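Side-chain contacts in phenazine biosynthesis protein, PhzF family (Bacillus anthracis, PDB 3EDN), which is of unproven function but, as a PhzF-family protein with the diaminopimelate epimerase-like fold, probably acts as an isomerase-type enzyme related to phenazine biosynthesis: residues 7-12 with 85-90; 59-64 with 78-83; 110-113 with 117-120; 223-228 with 260-265. One frame throughout, in Å; residues are numbered along the deposited sequence. Where two conformers were deposited one is given.

Contact 1: 7-12 with 85-90; sequences FHYDAF and RERGLL. With SO4 (sulfate ion), chain D.
Arg87 reaches from the end of helix 74-86 to Phe7 and Tyr9 on strand 3-11, in a helix-on-sheet layer of the diaminopimelate epimerase-like fold. Gly88 ends the helix in a Schellman motif, with positive phi and a bond from its N to Arg85 O. The Arg87 side chain spans the gap to the strand.

The polar part is a grip on one hydroxyl. Arg87 NE donates to Tyr9 OH at 2.6 Å, nearly in the guanidinium plane. NH2 of Arg87 adds a weak bond to the same oxygen. The tyrosine ring and the guanidinium stand 78° apart. Arg87 is extended from CG to NE, which carries its head past the hydroxyl toward Phe7.

The ring contact sets Phe7 CE1 over one face of the guanidinium, toward its rim, 3.1 Å from Arg87 NH2. The two planes are 53° apart, so this is not a parallel stack.

The ionic part is a sulfate, probably from the crystallisation liquor. Arg87 NH1 and NH2 both donate to its O4, each at 2.9 Å. The same O4 lies at the edge of the phenylalanine ring, 3.3 Å from Phe7 CE1.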
loop_
_atom_site.group_PDB
_atom_site.type_symbol
_atom_site.label_atom_id
_atom_site.label_comp_id
_atom_site.label_asym_id
_atom_site.label_seq_id
_atom_site.Cartn_x
_atom_site.Cartn_y
_atom_site.Cartn_z
ATOM N N PHE A 7 -5.841 4.408 17.649
ATOM C CA PHE A 7 -5.957 5.446 18.661
ATOM C C PHE A 7 -6.724 6.640 18.123
ATOM O O PHE A 7 -6.703 6.940 16.922
ATOM C CB PHE A 7 -4.571 5.869 19.157
ATOM C CG PHE A 7 -3.903 4.827 19.996
ATOM C CD1 PHE A 7 -3.971 4.885 21.374
ATOM C CD2 PHE A 7 -3.220 3.778 19.397
ATOM C CE1 PHE A 7 -3.369 3.915 22.148
ATOM C CE2 PHE A 7 -2.631 2.805 20.165
ATOM C CZ PHE A 7 -2.697 2.885 21.542
ATOM N N HIS A 8 -7.447 7.277 19.024
ATOM C CA HIS A 8 -8.101 8.544 18.760
ATOM C C HIS A 8 -7.394 9.584 19.629
ATOM O O HIS A 8 -7.415 9.468 20.860
ATOM C CB HIS A 8 -9.565 8.410 19.160
ATOM C CG HIS A 8 -10.341 9.688 19.148
ATOM N ND1 HIS A 8 -11.662 9.734 19.538
ATOM C CD2 HIS A 8 -10.002 10.952 18.798
ATOM C CE1 HIS A 8 -12.103 10.977 19.442
ATOM N NE2 HIS A 8 -11.119 11.735 18.995
ATOM N N TYR A 9 -6.711 10.542 18.984
ATOM C CA TYR A 9 -6.179 11.731 19.664
ATOM C C TYR A 9 -6.922 12.912 19.094
ATOM O O TYR A 9 -7.273 12.902 17.909
ATOM C CB TYR A 9 -4.668 11.908 19.390
ATOM C CG TYR A 9 -3.807 11.118 20.338
ATOM C CD1 TYR A 9 -3.829 9.727 20.322
ATOM C CD2 TYR A 9 -2.983 11.754 21.268
ATOM C CE1 TYR A 9 -3.059 8.991 21.203
ATOM C CE2 TYR A 9 -2.201 11.028 22.155
ATOM C CZ TYR A 9 -2.241 9.636 22.105
ATOM O OH TYR A 9 -1.485 8.898 22.989
ATOM N N ASP A 10 -7.179 13.918 19.928
ATOM C CA ASP A 10 -7.750 15.172 19.414
ATOM C C ASP A 10 -6.619 16.161 19.222
ATOM O O ASP A 10 -5.847 16.399 20.149
ATOM C CB ASP A 10 -8.788 15.766 20.370
ATOM C CG ASP A 10 -10.199 15.270 20.092
ATOM O OD1 ASP A 10 -10.400 14.455 19.167
ATOM O OD2 ASP A 10 -11.096 15.733 20.824
ATOM N N ALA A 11 -6.498 16.697 18.009
ATOM C CA ALA A 11 -5.469 17.703 17.705
ATOM C C ALA A 11 -5.923 19.119 18.072
ATOM O O ALA A 11 -7.130 19.435 18.046
ATOM C CB ALA A 11 -5.106 17.654 16.235
ATOM N N PHE A 12 -4.943 19.971 18.384
ATOM C CA PHE A 12 -5.156 21.400 18.688
ATOM C C PHE A 12 -5.990 21.626 19.948
ATOM O O PHE A 12 -6.776 22.585 20.040
ATOM C CB PHE A 12 -5.776 22.145 17.498
ATOM C CG PHE A 12 -4.988 22.038 16.222
ATOM C CD1 PHE A 12 -3.664 22.459 16.168
ATOM C CD2 PHE A 12 -5.583 21.579 15.054
ATOM C CE1 PHE A 12 -2.929 22.375 14.973
ATOM C CE2 PHE A 12 -4.862 21.490 13.885
ATOM C CZ PHE A 12 -3.548 21.904 13.837
ATOM N N ARG A 85 5.476 10.953 20.264
ATOM C CA ARG A 85 6.398 11.551 21.212
ATOM C C ARG A 85 5.989 11.236 22.649
ATOM O O ARG A 85 6.810 10.765 23.443
ATOM C CB ARG A 85 6.479 13.062 20.967
ATOM C CG ARG A 85 7.192 13.849 22.057
ATOM C CD ARG A 85 8.705 13.832 21.906
ATOM N NE ARG A 85 9.286 14.803 22.828
ATOM C CZ ARG A 85 10.402 15.490 22.616
ATOM N NH1 ARG A 85 11.104 15.329 21.503
ATOM N NH2 ARG A 85 10.814 16.352 23.533
ATOM N N GLU A 86 4.725 11.475 22.985
ATOM C CA GLU A 86 4.279 11.319 24.356
ATOM C C GLU A 86 4.292 9.865 24.808
ATOM O O GLU A 86 4.362 9.590 26.000
ATOM C CB GLU A 86 2.893 11.944 24.521
ATOM C CG GLU A 86 2.933 13.457 24.407
ATOM C CD GLU A 86 3.813 14.086 25.470
ATOM O OE1 GLU A 86 4.944 14.519 25.148
ATOM O OE2 GLU A 86 3.383 14.108 26.636
ATOM N N ARG A 87 4.204 8.942 23.851
ATOM C CA ARG A 87 4.203 7.501 24.168
ATOM C C ARG A 87 5.591 6.892 24.259
ATOM O O ARG A 87 5.720 5.708 24.572
ATOM C CB ARG A 87 3.379 6.722 23.140
ATOM C CG ARG A 87 1.920 7.071 23.258
ATOM C CD ARG A 87 0.994 6.348 22.283
ATOM N NE ARG A 87 -0.342 6.556 22.804
ATOM C CZ ARG A 87 -0.976 5.698 23.603
ATOM N NH1 ARG A 87 -0.444 4.506 23.874
ATOM N NH2 ARG A 87 -2.167 6.024 24.079
ATOM N N GLY A 88 6.626 7.673 23.974
ATOM C CA GLY A 88 7.996 7.141 23.988
ATOM C C GLY A 88 8.394 6.380 22.742
ATOM O O GLY A 88 9.264 5.500 22.783
ATOM N N LEU A 89 7.768 6.727 21.617
ATOM C CA LEU A 89 7.919 5.983 20.360
ATOM C C LEU A 89 8.822 6.686 19.347
ATOM O O LEU A 89 8.985 6.182 18.227
ATOM C CB LEU A 89 6.536 5.703 19.736
ATOM C CG LEU A 89 5.633 4.825 20.610
ATOM C CD1 LEU A 89 4.211 4.768 20.037
ATOM C CD2 LEU A 89 6.206 3.411 20.701
ATOM N N LEU A 90 9.406 7.817 19.755
ATOM C CA LEU A 90 10.351 8.562 18.920
ATOM C C LEU A 90 11.767 8.580 19.497
ATOM O O LEU A 90 11.960 8.351 20.687
ATOM C CB LEU A 90 9.890 10.019 18.786
ATOM C CG LEU A 90 8.611 10.290 18.006
ATOM C CD1 LEU A 90 8.348 11.781 17.910
ATOM C CD2 LEU A 90 8.643 9.672 16.615
HETATM S S SO4 D . -2.588 3.841 26.774
HETATM O O1 SO4 D . -2.476 5.285 26.922
HETATM O O2 SO4 D . -1.400 3.179 27.297
HETATM O O3 SO4 D . -3.739 3.367 27.543
HETATM O O4 SO4 D . -2.762 3.483 25.375
#

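Contact 2: 59-64 with 78-83; sequences IRMRYF and VGTIYA. With SO4 (sulfate ion), chain O.
This is buried apolar packing of a helix on a sheet. Strand 59-64 is faced by helix 74-86, a layer of the diaminopimelate epimerase-like fold. The axes of the short segments 59-64 and 78-83 pass 11.2 Å apart, with their N-to-C directions at 139°. Met61, a selenomethionine, and Ile59 point from the strand to the helix. Thr80 and Ile81 meet them.

Met61 and Thr80 reach toward each other, tip to tip. The Met61 chain is bent at its last torsion (chi3 70°), which turns CE onto the threonine. Met61 CE lies 3.6 Å from Thr80 CB and close to both of its branches. The Thr80 hydroxyl is also used inside the helix, where it is hydrogen-bonded to Gly76 O. Its polar end is therefore satisfied although it sits against a methyl group. Ser49 and Val51 of strand 48-52 also touch Thr80.

Arg62 points to the other side of the strand. It forms a salt bridge with Glu69 and a hydrogen bond to Glu33 of the second subunit. Arg62 NH2 also donates to O2 of a sulfate, probably from the crystallisation liquor, at 2.8 Å and in the guanidinium plane.

The two isoleucines pass each other at a slant. Their ends meet with Ile59 CD1 at 3.8 Å from Ile81 CD1, and the Met61 SE atom lies 4.4 Å from that same Ile81 CD1.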
loop_
_atom_site.group_PDB
_atom_site.type_symbol
_atom_site.label_atom_id
_atom_site.label_comp_id
_atom_site.label_asym_id
_atom_site.label_seq_id
_atom_site.Cartn_x
_atom_site.Cartn_y
_atom_site.Cartn_z
ATOM N N ILE A 59 10.520 9.024 9.523
ATOM C CA ILE A 59 9.332 8.198 9.357
ATOM C C ILE A 59 8.614 8.587 8.084
ATOM O O ILE A 59 8.937 9.602 7.473
ATOM C CB ILE A 59 8.342 8.311 10.548
ATOM C CG1 ILE A 59 7.710 9.705 10.603
ATOM C CG2 ILE A 59 9.031 8.002 11.865
ATOM C CD1 ILE A 59 6.498 9.772 11.556
ATOM N N ARG A 60 7.656 7.754 7.684
ATOM C CA ARG A 60 6.750 8.057 6.592
ATOM C C ARG A 60 5.339 8.052 7.174
ATOM O O ARG A 60 5.056 7.351 8.151
ATOM C CB ARG A 60 6.898 7.012 5.481
ATOM C CG ARG A 60 5.953 7.134 4.302
ATOM C CD ARG A 60 6.486 6.274 3.129
ATOM N NE ARG A 60 6.630 4.857 3.496
ATOM C CZ ARG A 60 5.751 3.908 3.171
ATOM N NH1 ARG A 60 4.672 4.203 2.462
ATOM N NH2 ARG A 60 5.957 2.650 3.557
HETATM N N MSE A 61 4.450 8.850 6.597
HETATM C CA MSE A 61 3.062 8.857 7.048
HETATM C C MSE A 61 2.149 8.829 5.851
HETATM O O MSE A 61 2.399 9.516 4.871
HETATM C CB MSE A 61 2.753 10.132 7.832
HETATM C CG MSE A 61 3.158 10.102 9.274
HETATM SE SE MSE A 61 2.333 11.592 10.242
HETATM C CE MSE A 61 0.593 11.028 10.241
ATOM N N ARG A 62 1.073 8.055 5.933
ATOM C CA ARG A 62 -0.001 8.159 4.949
ATOM C C ARG A 62 -1.267 8.592 5.673
ATOM O O ARG A 62 -1.473 8.244 6.852
ATOM C CB ARG A 62 -0.183 6.845 4.181
ATOM C CG ARG A 62 1.005 6.537 3.261
ATOM C CD ARG A 62 0.875 5.182 2.564
ATOM N NE ARG A 62 -0.031 5.224 1.433
ATOM C CZ ARG A 62 -0.122 4.280 0.500
ATOM N NH1 ARG A 62 0.658 3.188 0.552
ATOM N NH2 ARG A 62 -0.978 4.444 -0.502
ATOM N N TYR A 63 -2.110 9.337 4.963
ATOM C CA TYR A 63 -3.288 9.989 5.548
ATOM C C TYR A 63 -4.529 9.568 4.764
ATOM O O TYR A 63 -4.532 9.689 3.540
ATOM C CB TYR A 63 -3.144 11.499 5.412
ATOM C CG TYR A 63 -1.830 12.093 5.911
ATOM C CD1 TYR A 63 -1.645 12.424 7.266
ATOM C CD2 TYR A 63 -0.800 12.401 5.020
ATOM C CE1 TYR A 63 -0.469 13.001 7.699
ATOM C CE2 TYR A 63 0.394 12.973 5.462
ATOM C CZ TYR A 63 0.549 13.286 6.792
ATOM O OH TYR A 63 1.721 13.868 7.241
ATOM N N PHE A 64 -5.560 9.066 5.441
ATOM C CA PHE A 64 -6.772 8.636 4.738
ATOM C C PHE A 64 -8.028 9.199 5.372
ATOM O O PHE A 64 -8.159 9.199 6.590
ATOM C CB PHE A 64 -6.910 7.109 4.774
ATOM C CG PHE A 64 -5.927 6.380 3.926
ATOM C CD1 PHE A 64 -6.298 5.917 2.668
ATOM C CD2 PHE A 64 -4.636 6.131 4.387
ATOM C CE1 PHE A 64 -5.401 5.224 1.863
ATOM C CE2 PHE A 64 -3.743 5.437 3.599
ATOM C CZ PHE A 64 -4.125 4.983 2.329
ATOM N N VAL A 78 -0.081 16.678 13.480
ATOM C CA VAL A 78 0.004 17.130 14.862
ATOM C C VAL A 78 -0.399 16.029 15.855
ATOM O O VAL A 78 0.354 15.729 16.779
ATOM C CB VAL A 78 -0.841 18.399 15.093
ATOM C CG1 VAL A 78 -1.056 18.668 16.605
ATOM C CG2 VAL A 78 -0.193 19.600 14.397
ATOM N N GLY A 79 -1.572 15.429 15.661
ATOM C CA GLY A 79 -2.008 14.393 16.589
ATOM C C GLY A 79 -1.069 13.198 16.607
ATOM O O GLY A 79 -0.744 12.648 17.672
ATOM N N THR A 80 -0.608 12.801 15.430
ATOM C CA THR A 80 0.208 11.577 15.320
ATOM C C THR A 80 1.597 11.762 15.918
ATOM O O THR A 80 2.063 10.929 16.702
ATOM C CB THR A 80 0.300 11.081 13.870
ATOM O OG1 THR A 80 -1.019 10.792 13.383
ATOM C CG2 THR A 80 1.148 9.817 13.759
ATOM N N ILE A 81 2.264 12.862 15.580
ATOM C CA ILE A 81 3.580 13.088 16.160
ATOM C C ILE A 81 3.460 13.321 17.667
ATOM O O ILE A 81 4.291 12.848 18.430
ATOM C CB ILE A 81 4.342 14.225 15.476
ATOM C CG1 ILE A 81 4.455 13.964 13.977
ATOM C CG2 ILE A 81 5.736 14.395 16.108
ATOM C CD1 ILE A 81 4.998 12.592 13.626
ATOM N N TYR A 82 2.444 14.055 18.108
ATOM C CA TYR A 82 2.235 14.201 19.545
ATOM C C TYR A 82 2.117 12.817 20.224
ATOM O O TYR A 82 2.736 12.555 21.267
ATOM C CB TYR A 82 0.962 15.011 19.817
ATOM C CG TYR A 82 0.699 15.165 21.292
ATOM C CD1 TYR A 82 1.185 16.261 22.006
ATOM C CD2 TYR A 82 0.001 14.185 21.988
ATOM C CE1 TYR A 82 0.966 16.385 23.369
ATOM C CE2 TYR A 82 -0.240 14.311 23.356
ATOM C CZ TYR A 82 0.254 15.403 24.035
ATOM O OH TYR A 82 0.015 15.484 25.387
ATOM N N ALA A 83 1.291 11.941 19.660
ATOM C CA ALA A 83 1.111 10.618 20.250
ATOM C C ALA A 83 2.413 9.821 20.264
ATOM O O ALA A 83 2.778 9.221 21.284
ATOM C CB ALA A 83 0.031 9.869 19.501
HETATM S S SO4 O . -0.141 3.580 -3.945
HETATM O O1 SO4 O . 0.794 2.490 -4.204
HETATM O O2 SO4 O . -1.127 3.181 -2.951
HETATM O O3 SO4 O . 0.598 4.752 -3.491
HETATM O O4 SO4 O . -0.819 3.875 -5.208
#

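Contact 3: 110-113 with 117-120; sequences GVNE and TFIK
A beta hairpin joins these two segments, and its strands pair next to the turn. Gly110 and Phe118 form an antiparallel hydrogen-bonded pair. Gly110 N donates to Phe118 O at 2.9 Å. In return Phe118 N donates to Gly110 O at 2.8 Å. The same oxygen, Gly110 O, receives a CA-H...O contact from Thr117 CA at 3.2 Å. Val111 and Thr117 follow as a non-hydrogen-bonded pair, with CA atoms 4.4 Å apart.

The hairpin, strands 103-111 and 117-122, is part of the beta structure of the diaminopimelate epimerase-like fold. Strand 117-122 also pairs with strand 282-298. The face that carries Val111 and Thr117 is turned to helix 74-86, where the Thr117 hydroxyl is hydrogen-bonded to Glu86.

The Phe118 side chain lies on the other face, where Gly110 has no side chain. Asn112, just past the end of its strand, leans against the phenylalanine ring. With chi1 at 84°, Asn112 CG is folded back over its own backbone, and the amide crosses the CE1 corner of the Phe118 ring at a slant. ND2 of Asn112 is 3.3 Å from Phe118 CE1. The amide and ring planes are only 24° apart, but the nitrogen approaches the ring obliquely. Asn112 CB adds an apolar touch at 3.6 Å from Phe118 CD1. At the other end of the amide, Asn112 OD1 accepts a hydrogen bond from Glu116 N within the turn.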
loop_
_atom_site.group_PDB
_atom_site.type_symbol
_atom_site.label_atom_id
_atom_site.label_comp_id
_atom_site.label_asym_id
_atom_site.label_seq_id
_atom_site.Cartn_x
_atom_site.Cartn_y
_atom_site.Cartn_z
ATOM N N GLY A 110 8.423 20.753 20.416
ATOM C CA GLY A 110 8.785 21.670 21.484
ATOM C C GLY A 110 7.866 21.491 22.672
ATOM O O GLY A 110 7.020 20.605 22.680
ATOM N N VAL A 111 8.054 22.320 23.687
ATOM C CA VAL A 111 7.162 22.355 24.835
ATOM C C VAL A 111 6.740 23.794 25.059
ATOM O O VAL A 111 7.585 24.694 25.032
ATOM C CB VAL A 111 7.851 21.842 26.109
ATOM C CG1 VAL A 111 8.360 20.425 25.911
ATOM C CG2 VAL A 111 8.994 22.782 26.518
ATOM N N ASN A 112 5.445 24.021 25.264
ATOM C CA ASN A 112 4.966 25.372 25.548
ATOM C C ASN A 112 5.174 25.734 27.023
ATOM O O ASN A 112 5.803 24.977 27.765
ATOM C CB ASN A 112 3.511 25.563 25.104
ATOM C CG ASN A 112 2.511 25.080 26.134
ATOM O OD1 ASN A 112 2.850 24.314 27.038
ATOM N ND2 ASN A 112 1.264 25.529 26.002
ATOM N N GLU A 113 4.692 26.905 27.431
ATOM C CA GLU A 113 4.904 27.364 28.801
ATOM C C GLU A 113 4.288 26.395 29.807
ATOM O O GLU A 113 4.841 26.173 30.890
ATOM C CB GLU A 113 4.363 28.788 29.001
ATOM C CG GLU A 113 2.925 29.005 28.542
ATOM C CD GLU A 113 2.513 30.474 28.579
ATOM O OE1 GLU A 113 3.378 31.350 28.367
ATOM O OE2 GLU A 113 1.320 30.750 28.818
ATOM N N THR A 117 3.661 19.310 25.112
ATOM C CA THR A 117 4.380 19.134 23.867
ATOM C C THR A 117 3.598 19.733 22.706
ATOM O O THR A 117 2.393 19.487 22.555
ATOM C CB THR A 117 4.669 17.652 23.607
ATOM O OG1 THR A 117 5.623 17.179 24.579
ATOM C CG2 THR A 117 5.226 17.451 22.204
ATOM N N PHE A 118 4.288 20.550 21.914
ATOM C CA PHE A 118 3.725 21.167 20.726
ATOM C C PHE A 118 4.455 20.682 19.485
ATOM O O PHE A 118 5.670 20.498 19.500
ATOM C CB PHE A 118 3.860 22.698 20.841
ATOM C CG PHE A 118 2.651 23.366 21.421
ATOM C CD1 PHE A 118 2.234 23.106 22.727
ATOM C CD2 PHE A 118 1.900 24.229 20.645
ATOM C CE1 PHE A 118 1.086 23.728 23.231
ATOM C CE2 PHE A 118 0.781 24.842 21.146
ATOM C CZ PHE A 118 0.368 24.591 22.428
ATOM N N ILE A 119 3.701 20.472 18.415
ATOM C CA ILE A 119 4.230 19.993 17.138
ATOM C C ILE A 119 4.074 21.138 16.142
ATOM O O ILE A 119 2.952 21.626 15.929
ATOM C CB ILE A 119 3.413 18.795 16.609
ATOM C CG1 ILE A 119 3.309 17.699 17.680
ATOM C CG2 ILE A 119 4.000 18.268 15.318
ATOM C CD1 ILE A 119 4.632 17.270 18.287
ATOM N N LYS A 120 5.182 21.535 15.520
ATOM C CA LYS A 120 5.229 22.742 14.685
ATOM C C LYS A 120 5.575 22.360 13.257
ATOM O O LYS A 120 6.474 21.553 13.027
ATOM C CB LYS A 120 6.272 23.710 15.245
ATOM C CG LYS A 120 6.370 25.045 14.520
ATOM C CD LYS A 120 7.401 25.934 15.236
ATOM C CE LYS A 120 7.628 27.243 14.506
ATOM N NZ LYS A 120 8.712 28.038 15.178
#

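Contact 4: 223-228 with 260-265; sequences TIEDPV and QEIHKD. With SO4 (sulfate ion), chain G.
Glu225 and Ile262 come at each other from opposite directions. Glu225 is extended, with CG anti to its N (chi1 171°), and lays its carboxylate against the isoleucine. The nearest atoms are Glu225 OE1 and Ile262 CG2, at 3.5 Å. Ile262 CD1 touches the aliphatic part, 4.0 Å from Glu225 CG. The carboxylate is not left without polar partners. Its OE2 forms a salt bridge with Arg214 of strand 211-216. A water lies 3.0 Å from Glu225 OE2 and farther, at weak bonding distance, from Glu261 OE1. It has more acceptors in reach than protons to give.

The segments belong to the part of the diaminopimelate epimerase-like fold built on strands 211-216 and 251-258. Segment 260-265 is the connection from strand 251-258 to strand 266-273. Within it, Gln260 NE2 donates to Asp265 OD1.

Pro227 packs on two side chains. Pro227 CA is 4.1 Å from Ile262 CD1. Pro227 CB is 4.0 Å from Lys264 CE, the carbon before the ammonium group. Lys264 NZ continues to the carbonyl oxygens of Gly19 and Asn17. Elsewhere on segment 223-228, a sulfate, probably from the crystallisation liquor, receives bonds from the amides of Ile224 and Glu225, with Glu225 N 2.9 Å from sulfate O3.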
loop_
_atom_site.group_PDB
_atom_site.type_symbol
_atom_site.label_atom_id
_atom_site.label_comp_id
_atom_site.label_asym_id
_atom_site.label_seq_id
_atom_site.Cartn_x
_atom_site.Cartn_y
_atom_site.Cartn_z
ATOM N N THR A 223 -19.673 17.905 4.395
ATOM C CA THR A 223 -19.779 18.351 5.780
ATOM C C THR A 223 -20.220 19.809 5.887
ATOM O O THR A 223 -20.234 20.545 4.894
ATOM C CB THR A 223 -18.428 18.217 6.510
ATOM O OG1 THR A 223 -17.447 19.032 5.851
ATOM C CG2 THR A 223 -17.964 16.759 6.524
ATOM N N ILE A 224 -20.560 20.220 7.107
ATOM C CA ILE A 224 -21.052 21.574 7.355
ATOM C C ILE A 224 -20.040 22.451 8.085
ATOM O O ILE A 224 -19.857 23.616 7.726
ATOM C CB ILE A 224 -22.338 21.555 8.186
ATOM C CG1 ILE A 224 -23.400 20.687 7.509
ATOM C CG2 ILE A 224 -22.863 22.966 8.372
ATOM C CD1 ILE A 224 -24.488 20.234 8.461
ATOM N N GLU A 225 -19.401 21.897 9.116
ATOM C CA GLU A 225 -18.496 22.676 9.965
ATOM C C GLU A 225 -17.353 21.842 10.566
ATOM O O GLU A 225 -17.589 20.765 11.092
ATOM C CB GLU A 225 -19.301 23.358 11.075
ATOM C CG GLU A 225 -18.457 24.017 12.164
ATOM C CD GLU A 225 -19.239 24.967 13.053
ATOM O OE1 GLU A 225 -20.501 24.909 13.086
ATOM O OE2 GLU A 225 -18.583 25.781 13.726
ATOM N N ASP A 226 -16.131 22.371 10.500
ATOM C CA ASP A 226 -14.905 21.704 10.982
ATOM C C ASP A 226 -14.564 22.243 12.388
ATOM O O ASP A 226 -14.685 23.438 12.638
ATOM C CB ASP A 226 -13.775 22.052 10.000
ATOM C CG ASP A 226 -12.588 21.092 10.061
ATOM O OD1 ASP A 226 -11.478 21.579 10.337
ATOM O OD2 ASP A 226 -12.748 19.878 9.777
ATOM N N PRO A 227 -14.165 21.371 13.324
ATOM C CA PRO A 227 -13.931 21.805 14.715
ATOM C C PRO A 227 -12.745 22.780 14.979
ATOM O O PRO A 227 -12.895 23.782 15.697
ATOM C CB PRO A 227 -13.737 20.483 15.474
ATOM C CG PRO A 227 -13.353 19.498 14.425
ATOM C CD PRO A 227 -13.998 19.911 13.152
ATOM N N VAL A 228 -11.574 22.458 14.444
ATOM C CA VAL A 228 -10.376 23.279 14.624
ATOM C C VAL A 228 -9.478 23.040 13.423
ATOM O O VAL A 228 -8.996 21.926 13.211
ATOM C CB VAL A 228 -9.539 22.891 15.865
ATOM C CG1 VAL A 228 -8.603 24.054 16.218
ATOM C CG2 VAL A 228 -10.419 22.404 17.015
ATOM N N GLN A 260 -15.743 26.679 19.847
ATOM C CA GLN A 260 -16.512 26.903 21.065
ATOM C C GLN A 260 -18.024 26.807 20.797
ATOM O O GLN A 260 -18.794 26.272 21.619
ATOM C CB GLN A 260 -16.122 28.241 21.705
ATOM C CG GLN A 260 -14.665 28.316 22.202
ATOM C CD GLN A 260 -13.624 28.353 21.099
ATOM O OE1 GLN A 260 -13.887 28.825 20.010
ATOM N NE2 GLN A 260 -12.418 27.830 21.388
ATOM N N GLU A 261 -18.450 27.281 19.632
ATOM C CA GLU A 261 -19.867 27.284 19.270
ATOM C C GLU A 261 -20.414 25.879 19.057
ATOM O O GLU A 261 -21.636 25.661 19.078
ATOM C CB GLU A 261 -20.098 28.123 18.012
ATOM C CG GLU A 261 -19.810 29.616 18.185
ATOM C CD GLU A 261 -18.390 29.997 17.798
ATOM O OE1 GLU A 261 -17.438 29.254 18.111
ATOM O OE2 GLU A 261 -18.208 31.057 17.161
ATOM N N ILE A 262 -19.514 24.922 18.832
ATOM C CA ILE A 262 -19.928 23.518 18.752
ATOM C C ILE A 262 -19.347 22.701 19.901
ATOM O O ILE A 262 -19.105 21.496 19.761
ATOM C CB ILE A 262 -19.627 22.860 17.379
ATOM C CG1 ILE A 262 -18.149 22.960 17.030
ATOM C CG2 ILE A 262 -20.444 23.510 16.284
ATOM C CD1 ILE A 262 -17.833 22.304 15.714
ATOM N N HIS A 263 -19.128 23.378 21.029
ATOM C CA HIS A 263 -18.850 22.713 22.315
ATOM C C HIS A 263 -17.450 22.141 22.415
ATOM O O HIS A 263 -17.201 21.200 23.182
ATOM C CB HIS A 263 -19.915 21.658 22.597
ATOM C CG HIS A 263 -21.289 22.159 22.306
ATOM N ND1 HIS A 263 -22.067 21.665 21.280
ATOM C CD2 HIS A 263 -21.983 23.186 22.847
ATOM C CE1 HIS A 263 -23.205 22.340 21.232
ATOM N NE2 HIS A 263 -23.179 23.264 22.172
ATOM N N LYS A 264 -16.541 22.693 21.614
ATOM C CA LYS A 264 -15.152 22.281 21.627
ATOM C C LYS A 264 -14.297 23.438 22.117
ATOM O O LYS A 264 -14.820 24.481 22.534
ATOM C CB LYS A 264 -14.712 21.876 20.222
ATOM C CG LYS A 264 -15.594 20.830 19.556
ATOM C CD LYS A 264 -15.138 19.453 19.906
ATOM C CE LYS A 264 -15.212 18.521 18.683
ATOM N NZ LYS A 264 -14.414 17.276 18.912
ATOM N N ASP A 265 -12.983 23.262 22.084
ATOM C CA ASP A 265 -12.097 24.354 22.492
ATOM C C ASP A 265 -10.723 24.157 21.887
ATOM O O ASP A 265 -9.787 23.685 22.547
ATOM C CB ASP A 265 -12.006 24.490 24.021
ATOM C CG ASP A 265 -11.153 25.676 24.438
ATOM O OD1 ASP A 265 -11.091 26.668 23.687
ATOM O OD2 ASP A 265 -10.502 25.603 25.501
HETATM S S SO4 G . -20.768 18.178 9.988
HETATM O O1 SO4 G . -20.948 18.087 8.545
HETATM O O2 SO4 G . -20.062 16.982 10.449
HETATM O O3 SO4 G . -19.967 19.358 10.302
HETATM O O4 SO4 G . -22.064 18.271 10.655
HETATM O O HOH W 1 -17.542 26.366 16.432
#

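In the fold
Contacts 1 and 2 share helix 74-86 and have centres about 9 Å apart. Along the chain, contact 2 is nested inside the loop closed by contact 1. Contact 3 follows, and contact 4 comes last. The helix faces several strands: Tyr9 of contact 1 packs on Ala83 and Tyr82 of contact 2, and Ile81 of contact 2 meets Ile119 of contact 3. Contacts 1 and 3 also meet through Glu86 and Thr117. All three thus meet at helix 74-86. Contact 4 lies apart, its centre about 21 to 23 Å from the other centres. It still touches contact 1, where Phe12 packs on Val228: the end of strand 3-11 and the residue after it run toward contact 4.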